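Local coordinates for protein alpha-L-rhamnosidase (Aspergillus terreus, PDB 6GSZ) that probably hydrolyses terminal non-reducing alpha-L-rhamnose residues from alpha-L-rhamnosides, as a calcium-binding, N-glycosylated fungal glycosidase, at residues Gln179-Asn185 with Arg300-Asp305. Residues are numbered along the deposited sequence; the frame is centred on the assembly and turned at random.
Sequences QYRHEYN and RLASPD. With NAG (2-acetamido-2-deoxy-beta-D-glucopyranose), chain B.
H182 and E183 pair in parallel with L301 and A302 through three backbone hydrogen bonds: H182 N to R300 O (2.8 Å), A302 N to H182 O, and Y184 N to A302 O. The CA-H groups of R181, L301 and E183 make additional short contacts with these same carbonyl oxygens.

Before the paired residues, R300 lays one face of its guanidinium over the backbone of Q179, with CA of Q179 3.9 Å above the plane and over its centre. A water accepts from R300 NH1 and meets H182 ND1 in the plane of the imidazole, whose NE2 is hydrogen-bonded to A153 O. The other end of Q179 turns to the glycan, its NE2 giving a nearly straight hydrogen bond (173°) to NAG O7 at 2.9 Å.

On the A302 face, R181 sets its CG against A302 CB (3.8 Å). The arginine stays extended to CD and then bends (chi3 70°), which lets R181 NH1 donate a hydrogen bond, part of a salt bridge, to the anti lone pair of E183 OE2 (2.7 Å), close to the guanidinium plane. OE1 of E183 lies 3.5 Å from CG of P304, while a water links OE2 to D305 N. Another water accepts from R181 NH1 within hydrogen-bonding distance of S303 O and D305 OD2; the latter has a salt bridge with K496, and R181 NE with D497.

Y184 has its CG between backbone N and carbonyl carbon (chi1 72°), bringing CD1 obliquely to 3.5 Å from A302 O, with L301 CB as apolar neighbour, and its hydroxyl to a water shared with S303 OG. That hydroxyl is also hydrogen-bonded to L105 N, and S303 OG to G17 O.

In the alpha-L-rhamnosidase N-terminal domain, strand 301-302 is an outermost strand of a mixed five-stranded sheet, parallel to strand 182-188, which runs antiparallel to strand 144-154; helix 488-503 packs against Y180, R181 and D305.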
ATOM      1  N   GLN A 179      17.160  -6.010  -9.132  1.00 11.42           N
ATOM      2  CA  GLN A 179      18.388  -6.834  -9.214  1.00 13.20           C
ATOM      3  C   GLN A 179      18.285  -8.117  -8.380  1.00 13.07           C
ATOM      4  O   GLN A 179      19.132  -9.012  -8.539  1.00 15.58           O
ATOM      5  CB  GLN A 179      19.651  -6.053  -8.851  1.00 13.79           C
ATOM      6  CG  GLN A 179      19.881  -5.720  -7.383  1.00 14.01           C
ATOM      7  CD  GLN A 179      19.208  -4.474  -6.880  1.00 13.13           C
ATOM      8  OE1 GLN A 179      18.011  -4.185  -7.160  1.00 13.19           O
ATOM      9  NE2 GLN A 179      19.999  -3.721  -6.116  1.00 14.19           N
ATOM     10  N   TYR A 180      17.333  -8.154  -7.432  1.00 11.74           N
ATOM     11  CA  TYR A 180      17.068  -9.316  -6.584  1.00 12.04           C
ATOM     12  C   TYR A 180      15.787 -10.045  -6.994  1.00 11.50           C
ATOM     13  O   TYR A 180      15.760 -11.276  -7.003  1.00 15.77           O
ATOM     14  CB  TYR A 180      16.968  -8.890  -5.124  1.00 12.28           C
ATOM     15  CG  TYR A 180      18.198  -8.216  -4.604  1.00 12.54           C
ATOM     16  CD1 TYR A 180      19.383  -8.923  -4.507  1.00 15.41           C
ATOM     17  CD2 TYR A 180      18.189  -6.886  -4.211  1.00 14.00           C
ATOM     18  CE1 TYR A 180      20.525  -8.327  -4.024  1.00 16.04           C
ATOM     19  CE2 TYR A 180      19.352  -6.268  -3.776  1.00 13.66           C
ATOM     20  CZ  TYR A 180      20.506  -7.004  -3.642  1.00 15.27           C
ATOM     21  OH  TYR A 180      21.677  -6.452  -3.224  1.00 19.40           O
ATOM     22  N   ARG A 181      14.747  -9.291  -7.315  1.00 11.12           N
ATOM     23  CA  ARG A 181      13.401  -9.856  -7.515  1.00 10.99           C
ATOM     24  C   ARG A 181      12.722  -8.997  -8.572  1.00 10.72           C
ATOM     25  O   ARG A 181      12.718  -7.774  -8.442  1.00 11.96           O
ATOM     26  CB  ARG A 181      12.623  -9.857  -6.198  1.00 11.40           C
ATOM     27  CG  ARG A 181      11.259 -10.535  -6.264  1.00 12.35           C
ATOM     28  CD  ARG A 181      10.560 -10.522  -4.925  1.00 11.44           C
ATOM     29  NE  ARG A 181      10.150  -9.167  -4.571  1.00 11.26           N
ATOM     30  CZ  ARG A 181       8.997  -8.554  -4.912  1.00 10.33           C
ATOM     31  NH1 ARG A 181       7.958  -9.259  -5.402  1.00 11.53           N
ATOM     32  NH2 ARG A 181       8.917  -7.223  -4.730  1.00 10.77           N
ATOM     33  N   HIS A 182      12.187  -9.672  -9.585  1.00 10.00           N
ATOM     34  CA  HIS A 182      11.582  -8.941 -10.701  1.00  9.96           C
ATOM     35  C   HIS A 182      10.264  -9.632 -11.040  1.00  8.60           C
ATOM     36  O   HIS A 182      10.254 -10.805 -11.425  1.00 10.94           O
ATOM     37  CB  HIS A 182      12.547  -8.910 -11.874  1.00 10.75           C
ATOM     38  CG  HIS A 182      12.217  -8.011 -13.019  1.00 10.11           C
ATOM     39  ND1 HIS A 182      13.200  -7.294 -13.675  1.00 11.11           N
ATOM     40  CD2 HIS A 182      11.038  -7.717 -13.601  1.00 10.78           C
ATOM     41  CE1 HIS A 182      12.612  -6.582 -14.621  1.00 12.65           C
ATOM     42  NE2 HIS A 182      11.306  -6.850 -14.643  1.00 11.27           N
ATOM     43  N   GLU A 183       9.150  -8.922 -10.799  1.00  9.37           N
ATOM     44  CA  GLU A 183       7.844  -9.585 -10.958  1.00 10.27           C
ATOM     45  C   GLU A 183       7.501  -9.729 -12.432  1.00  9.98           C
ATOM     46  O   GLU A 183       7.896  -8.873 -13.275  1.00 10.82           O
ATOM     47  CB  GLU A 183       6.686  -8.860 -10.261  1.00 10.06           C
ATOM     48  CG  GLU A 183       6.713  -9.066  -8.751  1.00 10.76           C
ATOM     49  CD  GLU A 183       5.669  -8.297  -7.982  1.00 10.88           C
ATOM     50  OE1 GLU A 183       4.670  -7.845  -8.581  1.00 12.04           O
ATOM     51  OE2 GLU A 183       5.812  -8.202  -6.726  1.00 11.59           O
ATOM     52  N   TYR A 184       6.827 -10.825 -12.774  1.00 10.48           N
ATOM     53  CA  TYR A 184       6.238 -11.007 -14.088  1.00 10.22           C
ATOM     54  C   TYR A 184       4.762 -11.336 -13.901  1.00  8.39           C
ATOM     55  O   TYR A 184       4.343 -11.831 -12.823  1.00  9.74           O
ATOM     56  CB  TYR A 184       6.903 -12.108 -14.937  1.00 10.40           C
ATOM     57  CG  TYR A 184       6.583 -13.483 -14.419  1.00 11.34           C
ATOM     58  CD1 TYR A 184       7.305 -14.055 -13.392  1.00 11.58           C
ATOM     59  CD2 TYR A 184       5.576 -14.213 -15.000  1.00 11.66           C
ATOM     60  CE1 TYR A 184       6.924 -15.288 -12.871  1.00 11.55           C
ATOM     61  CE2 TYR A 184       5.198 -15.446 -14.499  1.00 12.10           C
ATOM     62  CZ  TYR A 184       5.889 -15.992 -13.444  1.00 13.43           C
ATOM     63  OH  TYR A 184       5.487 -17.220 -12.986  1.00 14.30           O
ATOM     64  N   ASN A 185       3.944 -11.044 -14.890  1.00  9.79           N
ATOM     65  CA  ASN A 185       2.506 -11.185 -14.844  1.00  9.15           C
ATOM     66  C   ASN A 185       2.006 -12.314 -15.729  1.00  9.96           C
ATOM     67  O   ASN A 185       2.626 -12.627 -16.743  1.00 10.29           O
ATOM     68  CB  ASN A 185       1.781  -9.880 -15.119  1.00 10.18           C
ATOM     69  CG  ASN A 185       2.309  -8.769 -14.240  1.00 10.77           C
ATOM     70  OD1 ASN A 185       2.796  -7.728 -14.727  1.00 12.45           O
ATOM     71  ND2 ASN A 185       2.277  -8.990 -12.933  1.00 11.98           N
ATOM     72  N   ARG A 300      15.742 -14.232 -11.077  1.00 13.04           N
ATOM     73  CA  ARG A 300      15.118 -13.163 -10.289  1.00 13.39           C
ATOM     74  C   ARG A 300      13.604 -13.094 -10.511  1.00 11.62           C
ATOM     75  O   ARG A 300      12.926 -12.341  -9.776  1.00 13.36           O
ATOM     76  CB  ARG A 300      15.725 -11.790 -10.569  1.00 17.67           C
ATOM     77  CG  ARG A 300      17.151 -11.788 -11.078  1.00 16.75           C
ATOM     78  CD  ARG A 300      17.442 -10.492 -11.817  1.00 18.92           C
ATOM     79  NE  ARG A 300      18.805 -10.018 -11.577  1.00 18.42           N
ATOM     80  CZ  ARG A 300      19.410  -9.072 -12.263  1.00 18.33           C
ATOM     81  NH1 ARG A 300      18.741  -8.385 -13.179  1.00 17.31           N
ATOM     82  NH2 ARG A 300      20.696  -8.803 -12.073  1.00 22.67           N
ATOM     83  N   LEU A 301      13.088 -13.821 -11.511  1.00 11.43           N
ATOM     84  CA  LEU A 301      11.682 -13.668 -11.858  1.00 11.57           C
ATOM     85  C   LEU A 301      10.777 -14.267 -10.767  1.00 12.64           C
ATOM     86  O   LEU A 301      11.039 -15.379 -10.309  1.00 16.86           O
ATOM     87  CB  LEU A 301      11.394 -14.268 -13.236  1.00 11.96           C
ATOM     88  CG  LEU A 301      12.061 -13.537 -14.397  1.00 12.55           C
ATOM     89  CD1 LEU A 301      12.051 -14.388 -15.634  1.00 13.08           C
ATOM     90  CD2 LEU A 301      11.444 -12.182 -14.641  1.00 13.06           C
ATOM     91  N   ALA A 302       9.738 -13.503 -10.403  1.00  9.82           N
ATOM     92  CA  ALA A 302       8.847 -13.904  -9.331  1.00 10.00           C
ATOM     93  C   ALA A 302       7.400 -13.566  -9.698  1.00 10.67           C
ATOM     94  O   ALA A 302       7.102 -12.537 -10.300  1.00 12.06           O
ATOM     95  CB  ALA A 302       9.200 -13.191  -8.044  1.00 12.65           C
ATOM     96  N   SER A 303       6.463 -14.393  -9.196  1.00 10.78           N
ATOM     97  CA  SER A 303       5.053 -14.062  -9.213  1.00 10.41           C
ATOM     98  C   SER A 303       4.788 -12.964  -8.182  1.00 10.11           C
ATOM     99  O   SER A 303       5.402 -12.959  -7.112  1.00 11.57           O
ATOM    100  CB  SER A 303       4.231 -15.281  -8.846  1.00 11.54           C
ATOM    101  OG  SER A 303       4.411 -16.303  -9.811  1.00 15.25           O
ATOM    102  N   PRO A 304       3.836 -12.063  -8.426  1.00  9.68           N
ATOM    103  CA  PRO A 304       3.365 -11.142  -7.392  1.00 10.04           C
ATOM    104  C   PRO A 304       2.807 -11.880  -6.177  1.00 10.51           C
ATOM    105  O   PRO A 304       2.151 -12.921  -6.349  1.00 12.53           O
ATOM    106  CB  PRO A 304       2.272 -10.348  -8.072  1.00 10.95           C
ATOM    107  CG  PRO A 304       2.582 -10.434  -9.538  1.00 12.27           C
ATOM    108  CD  PRO A 304       3.162 -11.817  -9.714  1.00 11.30           C
ATOM    109  N   ASP A 305       2.995 -11.279  -5.000  1.00  9.54           N
ATOM    110  CA  ASP A 305       2.335 -11.729  -3.780  1.00  9.29           C
ATOM    111  C   ASP A 305       1.013 -11.021  -3.587  1.00 10.24           C
ATOM    112  O   ASP A 305       0.174 -11.533  -2.803  1.00 12.27           O
ATOM    113  CB  ASP A 305       3.246 -11.512  -2.592  1.00  9.97           C
ATOM    114  CG  ASP A 305       4.542 -12.289  -2.695  1.00 11.85           C
ATOM    115  OD1 ASP A 305       4.477 -13.530  -2.737  1.00 14.13           O
ATOM    116  OD2 ASP A 305       5.623 -11.653  -2.820  1.00 14.29           O
TER
HETATM  117  C1  NAG B   1      25.663  -4.290  -3.136  1.00 19.14           C
HETATM  118  C2  NAG B   1      25.207  -4.133  -4.596  1.00 17.64           C
HETATM  119  C3  NAG B   1      26.325  -3.580  -5.447  1.00 22.59           C
HETATM  120  C4  NAG B   1      26.865  -2.286  -4.888  1.00 23.33           C
HETATM  121  C5  NAG B   1      27.267  -2.522  -3.432  1.00 21.96           C
HETATM  122  C6  NAG B   1      27.671  -1.209  -2.777  1.00 26.90           C
HETATM  123  C7  NAG B   1      23.524  -5.537  -5.717  1.00 18.93           C
HETATM  124  C8  NAG B   1      23.226  -6.931  -6.210  1.00 20.47           C
HETATM  125  N2  NAG B   1      24.750  -5.376  -5.152  1.00 18.36           N
HETATM  126  O3  NAG B   1      25.828  -3.362  -6.761  1.00 23.93           O
HETATM  127  O4  NAG B   1      28.000  -1.949  -5.678  1.00 27.76           O
HETATM  128  O5  NAG B   1      26.113  -3.004  -2.720  1.00 21.30           O
HETATM  129  O6  NAG B   1      26.643  -0.189  -3.001  1.00 31.21           O
HETATM  130  O7  NAG B   1      22.705  -4.608  -5.796  1.00 20.79           O
HETATM  131  O   HOH W   1      21.908  -8.981  -8.854  1.00 44.03           O
HETATM  132  O   HOH W   2       7.130 -12.028  -5.082  1.00 12.80           O
HETATM  133  O   HOH W   3      15.905  -7.440 -13.018  1.00 15.35           O
HETATM  134  O   HOH W   4       3.422  -8.483  -5.324  1.00 11.92           O
HETATM  135  O   HOH W   5       6.392 -17.999 -10.621  1.00 15.76           O